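Local coordinates for COPII coat assembly protein SEC16 (Saccharomyces cerevisiae, PDB 3MZK) that helps initiate assembly of the COPII coat that forms transport vesicles at the endoplasmic reticulum, takes part in cargo selection, and also acts in autophagy, at residues 63-68 and 81-86; 75-80 and 339-344. One frame throughout, in Å; residues are numbered along the deposited sequence.

Contact 1 (63-68 and 81-86); sequences LKSFPG and TKWMET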
ATOM      1  N   LEU B  63     -15.794  20.024  39.640  1.00 73.09           N
ATOM      2  CA  LEU B  63     -15.152  21.203  39.063  1.00 73.63           C
ATOM      3  C   LEU B  63     -14.105  21.831  39.981  1.00 72.71           C
ATOM      4  O   LEU B  63     -13.128  22.405  39.505  1.00 74.91           O
ATOM      5  CB  LEU B  63     -16.190  22.262  38.691  1.00 67.74           C
ATOM      6  CG  LEU B  63     -17.141  21.923  37.547  1.00 78.06           C
ATOM      7  CD1 LEU B  63     -18.220  22.981  37.435  1.00 79.88           C
ATOM      8  CD2 LEU B  63     -16.384  21.781  36.236  1.00 79.26           C
ATOM      9  N   LYS B  64     -14.317  21.730  41.291  1.00 68.38           N
ATOM     10  CA  LYS B  64     -13.423  22.357  42.265  1.00 63.98           C
ATOM     11  C   LYS B  64     -12.095  21.625  42.397  1.00 71.69           C
ATOM     12  O   LYS B  64     -11.058  22.242  42.628  1.00 83.23           O
ATOM     13  CB  LYS B  64     -14.094  22.463  43.639  1.00 51.72           C
ATOM     14  N   SER B  65     -12.131  20.306  42.242  1.00 71.56           N
ATOM     15  CA  SER B  65     -10.950  19.479  42.467  1.00 78.10           C
ATOM     16  C   SER B  65     -10.104  19.294  41.207  1.00 95.48           C
ATOM     17  O   SER B  65      -8.907  19.017  41.294  1.00107.00           O
ATOM     18  CB  SER B  65     -11.363  18.115  43.024  1.00 78.71           C
ATOM     19  OG  SER B  65     -12.260  17.453  42.146  1.00 73.24           O
ATOM     20  N   PHE B  66     -10.731  19.444  40.043  1.00 87.68           N
ATOM     21  CA  PHE B  66     -10.048  19.277  38.760  1.00 77.86           C
ATOM     22  C   PHE B  66      -8.760  20.092  38.723  1.00 76.71           C
ATOM     23  O   PHE B  66      -8.765  21.284  39.037  1.00 82.13           O
ATOM     24  CB  PHE B  66     -10.978  19.688  37.615  1.00 77.59           C
ATOM     25  CG  PHE B  66     -10.455  19.350  36.247  1.00 70.25           C
ATOM     26  CD1 PHE B  66     -10.275  18.032  35.866  1.00 72.04           C
ATOM     27  CD2 PHE B  66     -10.168  20.350  35.331  1.00 67.74           C
ATOM     28  CE1 PHE B  66      -9.801  17.715  34.598  1.00 60.36           C
ATOM     29  CE2 PHE B  66      -9.697  20.039  34.065  1.00 66.61           C
ATOM     30  CZ  PHE B  66      -9.511  18.719  33.701  1.00 53.23           C
ATOM     31  N   PRO B  67      -7.647  19.442  38.345  1.00 74.48           N
ATOM     32  CA  PRO B  67      -6.295  20.016  38.334  1.00 73.97           C
ATOM     33  C   PRO B  67      -6.129  21.160  37.339  1.00 85.38           C
ATOM     34  O   PRO B  67      -5.580  20.942  36.262  1.00 69.04           O
ATOM     35  CB  PRO B  67      -5.414  18.834  37.911  1.00 71.75           C
ATOM     36  CG  PRO B  67      -6.206  17.621  38.241  1.00 71.53           C
ATOM     37  CD  PRO B  67      -7.632  18.010  38.001  1.00 79.25           C
ATOM     38  N   GLY B  68      -6.587  22.355  37.710  1.00108.08           N
ATOM     39  CA  GLY B  68      -6.436  23.547  36.892  1.00 99.16           C
ATOM     40  C   GLY B  68      -6.630  23.306  35.409  1.00 88.42           C
ATOM     41  O   GLY B  68      -7.229  22.305  35.013  1.00 92.17           O
ATOM     42  N   THR B  81      -3.934  11.967  36.715  1.00 73.28           N
ATOM     43  CA  THR B  81      -4.171  10.530  36.786  1.00 76.39           C
ATOM     44  C   THR B  81      -4.788  10.133  38.123  1.00 79.38           C
ATOM     45  O   THR B  81      -5.677   9.285  38.176  1.00 82.37           O
ATOM     46  CB  THR B  81      -2.883   9.706  36.564  1.00 84.79           C
ATOM     47  OG1 THR B  81      -2.084  10.310  35.540  1.00 95.67           O
ATOM     48  CG2 THR B  81      -3.238   8.283  36.149  1.00 68.73           C
ATOM     49  N   LYS B  82      -4.310  10.751  39.199  1.00 85.46           N
ATOM     50  CA  LYS B  82      -4.847  10.488  40.528  1.00 92.89           C
ATOM     51  C   LYS B  82      -6.259  11.055  40.663  1.00 90.26           C
ATOM     52  O   LYS B  82      -7.143  10.416  41.237  1.00 93.56           O
ATOM     53  CB  LYS B  82      -3.933  11.079  41.605  1.00 96.86           C
ATOM     54  CG  LYS B  82      -4.290  10.651  43.020  1.00111.56           C
ATOM     55  CD  LYS B  82      -3.609  11.531  44.060  1.00131.53           C
ATOM     56  CE  LYS B  82      -2.092  11.469  43.948  1.00142.86           C
ATOM     57  NZ  LYS B  82      -1.423  12.385  44.917  1.00147.07           N
ATOM     58  N   TRP B  83      -6.467  12.255  40.128  1.00 75.21           N
ATOM     59  CA  TRP B  83      -7.772  12.901  40.192  1.00 77.54           C
ATOM     60  C   TRP B  83      -8.852  12.070  39.507  1.00 67.62           C
ATOM     61  O   TRP B  83      -9.982  11.996  39.983  1.00 68.71           O
ATOM     62  CB  TRP B  83      -7.712  14.301  39.578  1.00 85.44           C
ATOM     63  CG  TRP B  83      -9.035  15.005  39.572  1.00 76.69           C
ATOM     64  CD1 TRP B  83      -9.527  15.835  40.535  1.00 74.50           C
ATOM     65  CD2 TRP B  83     -10.036  14.937  38.551  1.00 71.52           C
ATOM     66  NE1 TRP B  83     -10.772  16.288  40.177  1.00 74.31           N
ATOM     67  CE2 TRP B  83     -11.107  15.752  38.964  1.00 66.47           C
ATOM     68  CE3 TRP B  83     -10.128  14.267  37.327  1.00 65.57           C
ATOM     69  CZ2 TRP B  83     -12.257  15.915  38.196  1.00 55.27           C
ATOM     70  CZ3 TRP B  83     -11.270  14.430  36.567  1.00 63.92           C
ATOM     71  CH2 TRP B  83     -12.321  15.248  37.005  1.00 54.69           C
ATOM     72  N   MET B  84      -8.500  11.444  38.388  1.00 65.91           N
ATOM     73  CA  MET B  84      -9.435  10.567  37.686  1.00 72.37           C
ATOM     74  C   MET B  84      -9.791   9.342  38.520  1.00 74.00           C
ATOM     75  O   MET B  84     -10.958   8.967  38.612  1.00 78.56           O
ATOM     76  CB  MET B  84      -8.881  10.142  36.323  1.00 56.69           C
ATOM     77  CG  MET B  84      -8.612  11.301  35.383  1.00 64.97           C
ATOM     78  SD  MET B  84      -8.820  10.875  33.644  1.00 84.33           S
ATOM     79  CE  MET B  84     -10.559  10.452  33.596  1.00 50.08           C
ATOM     80  N   GLU B  85      -8.783   8.718  39.122  1.00 71.47           N
ATOM     81  CA  GLU B  85      -9.026   7.605  40.032  1.00 82.71           C
ATOM     82  C   GLU B  85     -10.046   8.019  41.088  1.00 83.33           C
ATOM     83  O   GLU B  85     -11.115   7.419  41.215  1.00 84.40           O
ATOM     84  CB  GLU B  85      -7.735   7.180  40.733  1.00 93.87           C
ATOM     85  CG  GLU B  85      -6.746   6.397  39.894  1.00102.44           C
ATOM     86  CD  GLU B  85      -5.490   6.047  40.679  1.00104.93           C
ATOM     87  OE1 GLU B  85      -5.388   6.463  41.855  1.00 94.10           O
ATOM     88  OE2 GLU B  85      -4.607   5.360  40.123  1.00110.20           O
ATOM     89  N   THR B  86      -9.701   9.060  41.838  1.00 71.30           N
ATOM     90  CA  THR B  86     -10.548   9.556  42.913  1.00 72.89           C
ATOM     91  C   THR B  86     -11.970   9.798  42.446  1.00 74.17           C
ATOM     92  O   THR B  86     -12.918   9.239  42.996  1.00 80.14           O
ATOM     93  CB  THR B  86     -10.004  10.872  43.475  1.00 77.85           C
ATOM     94  OG1 THR B  86      -8.635  10.698  43.861  1.00 81.05           O
ATOM     95  CG2 THR B  86     -10.820  11.308  44.677  1.00 73.86           C
TER

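Contact 2 (75-80 and 339-344); sequences LKKKDL and YEYIFS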
ATOM      1  N   LEU B  75       1.451  21.991  34.764  1.00151.06           N
ATOM      2  CA  LEU B  75       0.694  20.773  34.997  1.00139.16           C
ATOM      3  C   LEU B  75       1.615  19.570  35.116  1.00128.94           C
ATOM      4  O   LEU B  75       2.561  19.415  34.344  1.00128.25           O
ATOM      5  CB  LEU B  75      -0.295  20.570  33.844  1.00129.93           C
ATOM      6  CG  LEU B  75      -1.386  19.493  33.821  1.00107.66           C
ATOM      7  CD1 LEU B  75      -1.113  18.479  32.720  1.00 94.62           C
ATOM      8  CD2 LEU B  75      -1.565  18.815  35.170  1.00 98.92           C
ATOM      9  N   LYS B  76       1.333  18.728  36.103  1.00125.80           N
ATOM     10  CA  LYS B  76       1.996  17.442  36.226  1.00124.33           C
ATOM     11  C   LYS B  76       0.970  16.348  35.965  1.00109.08           C
ATOM     12  O   LYS B  76      -0.097  16.320  36.581  1.00 96.83           O
ATOM     13  CB  LYS B  76       2.614  17.278  37.615  1.00133.14           C
ATOM     14  N   LYS B  77       1.293  15.455  35.038  1.00107.57           N
ATOM     15  CA  LYS B  77       0.406  14.355  34.680  1.00 95.66           C
ATOM     16  C   LYS B  77       0.024  13.526  35.907  1.00119.38           C
ATOM     17  O   LYS B  77      -0.863  12.676  35.840  1.00122.84           O
ATOM     18  CB  LYS B  77       1.077  13.477  33.625  1.00 71.14           C
ATOM     19  CG  LYS B  77       0.186  12.414  33.017  1.00 72.23           C
ATOM     20  CD  LYS B  77       0.892  11.749  31.843  1.00 74.82           C
ATOM     21  CE  LYS B  77       0.153  10.516  31.372  1.00 83.06           C
ATOM     22  NZ  LYS B  77       0.854   9.850  30.237  1.00 93.59           N
ATOM     23  N   LYS B  78       0.697  13.783  37.025  1.00135.38           N
ATOM     24  CA  LYS B  78       0.395  13.120  38.292  1.00140.99           C
ATOM     25  C   LYS B  78      -0.996  13.456  38.771  1.00131.96           C
ATOM     26  O   LYS B  78      -1.891  12.612  38.773  1.00134.12           O
ATOM     27  CB  LYS B  78       1.395  13.552  39.370  1.00154.26           C
ATOM     28  N   ASP B  79      -1.150  14.704  39.190  1.00121.28           N
ATOM     29  CA  ASP B  79      -2.392  15.199  39.753  1.00115.31           C
ATOM     30  C   ASP B  79      -3.588  14.696  38.959  1.00 93.05           C
ATOM     31  O   ASP B  79      -4.609  14.314  39.532  1.00 91.36           O
ATOM     32  CB  ASP B  79      -2.372  16.726  39.772  1.00123.98           C
ATOM     33  CG  ASP B  79      -0.998  17.284  40.103  1.00133.80           C
ATOM     34  OD1 ASP B  79      -0.312  16.708  40.973  1.00137.35           O
ATOM     35  OD2 ASP B  79      -0.598  18.292  39.481  1.00137.33           O
ATOM     36  N   LEU B  80      -3.455  14.681  37.638  1.00 76.53           N
ATOM     37  CA  LEU B  80      -4.573  14.314  36.780  1.00 78.68           C
ATOM     38  C   LEU B  80      -4.926  12.835  36.888  1.00 78.81           C
ATOM     39  O   LEU B  80      -6.083  12.486  37.125  1.00 82.52           O
ATOM     40  CB  LEU B  80      -4.291  14.694  35.327  1.00 75.71           C
ATOM     41  CG  LEU B  80      -5.410  14.346  34.345  1.00 65.39           C
ATOM     42  CD1 LEU B  80      -6.737  14.883  34.836  1.00 59.10           C
ATOM     43  CD2 LEU B  80      -5.093  14.880  32.965  1.00 74.64           C
ATOM     44  N   TYR B 339      -9.689  14.765  26.839  1.00 52.49           N
ATOM     45  CA  TYR B 339      -9.529  14.234  25.493  1.00 47.73           C
ATOM     46  C   TYR B 339      -8.545  15.095  24.709  1.00 53.52           C
ATOM     47  O   TYR B 339      -7.756  14.582  23.918  1.00 61.43           O
ATOM     48  CB  TYR B 339     -10.884  14.184  24.787  1.00 50.37           C
ATOM     49  CG  TYR B 339     -10.900  13.424  23.483  1.00 51.44           C
ATOM     50  CD1 TYR B 339     -10.456  12.106  23.417  1.00 56.18           C
ATOM     51  CD2 TYR B 339     -11.392  14.012  22.320  1.00 42.55           C
ATOM     52  CE1 TYR B 339     -10.479  11.397  22.220  1.00 35.69           C
ATOM     53  CE2 TYR B 339     -11.422  13.312  21.120  1.00 46.62           C
ATOM     54  CZ  TYR B 339     -10.963  12.005  21.078  1.00 48.22           C
ATOM     55  OH  TYR B 339     -10.987  11.305  19.894  1.00 53.43           O
ATOM     56  N   GLU B 340      -8.579  16.402  24.941  1.00 53.49           N
ATOM     57  CA  GLU B 340      -7.651  17.307  24.270  1.00 60.36           C
ATOM     58  C   GLU B 340      -6.227  17.073  24.755  1.00 72.51           C
ATOM     59  O   GLU B 340      -5.289  17.002  23.957  1.00 78.60           O
ATOM     60  CB  GLU B 340      -8.043  18.761  24.511  1.00 58.44           C
ATOM     61  CG  GLU B 340      -7.157  19.764  23.799  1.00 49.26           C
ATOM     62  CD  GLU B 340      -7.481  21.193  24.184  1.00 70.90           C
ATOM     63  OE1 GLU B 340      -7.608  21.463  25.397  1.00 73.15           O
ATOM     64  OE2 GLU B 340      -7.615  22.045  23.278  1.00 75.79           O
ATOM     65  N   TYR B 341      -6.070  16.956  26.070  1.00 65.16           N
ATOM     66  CA  TYR B 341      -4.763  16.702  26.657  1.00 59.90           C
ATOM     67  C   TYR B 341      -4.131  15.454  26.050  1.00 66.46           C
ATOM     68  O   TYR B 341      -2.937  15.431  25.773  1.00 60.83           O
ATOM     69  CB  TYR B 341      -4.873  16.559  28.174  1.00 55.50           C
ATOM     70  CG  TYR B 341      -3.544  16.378  28.871  1.00 60.54           C
ATOM     71  CD1 TYR B 341      -2.635  17.424  28.949  1.00 65.93           C
ATOM     72  CD2 TYR B 341      -3.201  15.162  29.457  1.00 51.07           C
ATOM     73  CE1 TYR B 341      -1.418  17.267  29.586  1.00 63.72           C
ATOM     74  CE2 TYR B 341      -1.986  14.996  30.100  1.00 53.62           C
ATOM     75  CZ  TYR B 341      -1.099  16.053  30.160  1.00 65.71           C
ATOM     76  OH  TYR B 341       0.110  15.900  30.795  1.00 73.41           O
ATOM     77  N   ILE B 342      -4.941  14.421  25.841  1.00 68.74           N
ATOM     78  CA  ILE B 342      -4.451  13.167  25.276  1.00 63.31           C
ATOM     79  C   ILE B 342      -3.866  13.373  23.875  1.00 66.88           C
ATOM     80  O   ILE B 342      -2.804  12.838  23.548  1.00 62.94           O
ATOM     81  CB  ILE B 342      -5.561  12.098  25.248  1.00 59.26           C
ATOM     82  CG1 ILE B 342      -5.921  11.677  26.673  1.00 57.91           C
ATOM     83  CG2 ILE B 342      -5.127  10.894  24.444  1.00 48.44           C
ATOM     84  CD1 ILE B 342      -7.158  10.821  26.756  1.00 63.38           C
ATOM     85  N   PHE B 343      -4.555  14.162  23.055  1.00 66.27           N
ATOM     86  CA  PHE B 343      -4.054  14.514  21.732  1.00 61.82           C
ATOM     87  C   PHE B 343      -2.772  15.324  21.831  1.00 68.21           C
ATOM     88  O   PHE B 343      -1.986  15.368  20.889  1.00 75.61           O
ATOM     89  CB  PHE B 343      -5.085  15.348  20.969  1.00 60.47           C
ATOM     90  CG  PHE B 343      -6.103  14.539  20.225  1.00 58.22           C
ATOM     91  CD1 PHE B 343      -6.292  14.730  18.865  1.00 53.29           C
ATOM     92  CD2 PHE B 343      -6.875  13.593  20.881  1.00 56.36           C
ATOM     93  CE1 PHE B 343      -7.233  13.990  18.166  1.00 37.89           C
ATOM     94  CE2 PHE B 343      -7.817  12.854  20.193  1.00 66.73           C
ATOM     95  CZ  PHE B 343      -7.997  13.054  18.830  1.00 56.68           C
ATOM     96  N   SER B 344      -2.570  15.982  22.967  1.00 70.45           N
ATOM     97  CA  SER B 344      -1.475  16.938  23.096  1.00 74.85           C
ATOM     98  C   SER B 344      -0.118  16.253  23.137  1.00 76.34           C
ATOM     99  O   SER B 344       0.901  16.862  22.819  1.00 83.88           O
ATOM    100  CB  SER B 344      -1.661  17.832  24.329  1.00 71.51           C
ATOM    101  OG  SER B 344      -1.276  17.160  25.513  1.00 83.13           O
TER

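Contact 1 (63-68 and 81-86)
One face of the Trp83 indole carries both Phe66 and Pro67, while Ser65 sits at its pyrrole edge. Phe66 turns an edge toward that face: its ring centroid lies 5.0 Å from the centroid of the six-membered ring of Trp83, with the planes at 75°, an edge-to-face pair. Phe66 CD1 leads, 3.6 Å from Trp83 CH2. Over the five-membered ring sit two CH-pi donors, Phe66 CA and Pro67 CD, each 3.8 Å from its centroid; Pro67 CD is the more nearly overhead, 16° off the normal. At the edge, Trp83 NE1 donates to Ser65 OG at 2.7 Å, almost in the indole plane (13° out of it). Ser65 OG folds back over its own helix, where its hydroxyl is shared between Asp61 O and Met62 O. Trp83 reaches across because its CG is anti to the backbone N. With an alanine in place of Trp83, Phe66 and Pro67 are likely to lose the face they pack on and Ser65 OG its indole donor. Leu334 touches both Phe66 and Trp83. A helix end, turning through an inverse gamma turn at Pro67, thus packs on the following helix, consistent with the ACE1-type helical fold of the Sec16 family.

Contact 2 (75-80 and 339-344)
Apolar packing does most of the work between Leu75, Leu80 and the ring of Tyr341. Leu75 CD1 approaches from the opposite direction to the tyrosine and meets its outer end obliquely, 3.4 Å from Tyr341 CE1 and about as far from Tyr341 OH. Leu80 runs past the tyrosine in the reverse sense and touches the other ring margin, also obliquely, its CD2 lying 4.0 Å from Tyr341 CD2. The two leucines lie on the same side of the ring plane and meet diagonally placed atoms, CE1 and CD2. One ring spans the gap between the backbones, whose closest CA atoms, those of Lys77 and Tyr341, are 9.8 Å apart; the first torsion of Tyr341 (chi1 -176°) extends the ring away from its own helix backbone.

The aliphatic part of Lys77 supplies a looser contact. Its CB is 3.8 Å from Tyr341 OH and its CG lies near the ring plane, at the edge, while the rest of the chain runs on extended.

Polar bonding across the two segments is absent. The phenol oxygen is nevertheless hydrogen-bonded to a residue just beyond one of them, which probably helps hold the end of the ring.

Aromatic packing continues on the tyrosine's own side, where Tyr345 meets Tyr341 edge-to-face and also touches Lys77. Leu110 of helix 101-111 contacts both Leu80 and Tyr341, adding a third helix to the packing. Such packing of an early helix against one from far along the chain is consistent with the fold-back trunk of the ACE1-type module of the Sec16 family.

Contacts 1 and 2 have centres 11 Å apart and share helix 77-94: its first turn and the residues leading into it serve contact 2, the next turns contact 1. Their segments alternate along the chain, in the order 63-68, 75-80, 81-86, 339-344. Contact 1 is therefore local, whereas contact 2 spans 259 residues. The two meet directly, Pro67 CG lying 4.0 Å from Leu80 CA. Contact 2 joins the Sec16 mid-region to the Sec23-binding domain; contact 1 is internal to the mid-region, though Leu334 of helix 330-344 touches it. This is consistent with the two sequence ranges packing against each other in one fold.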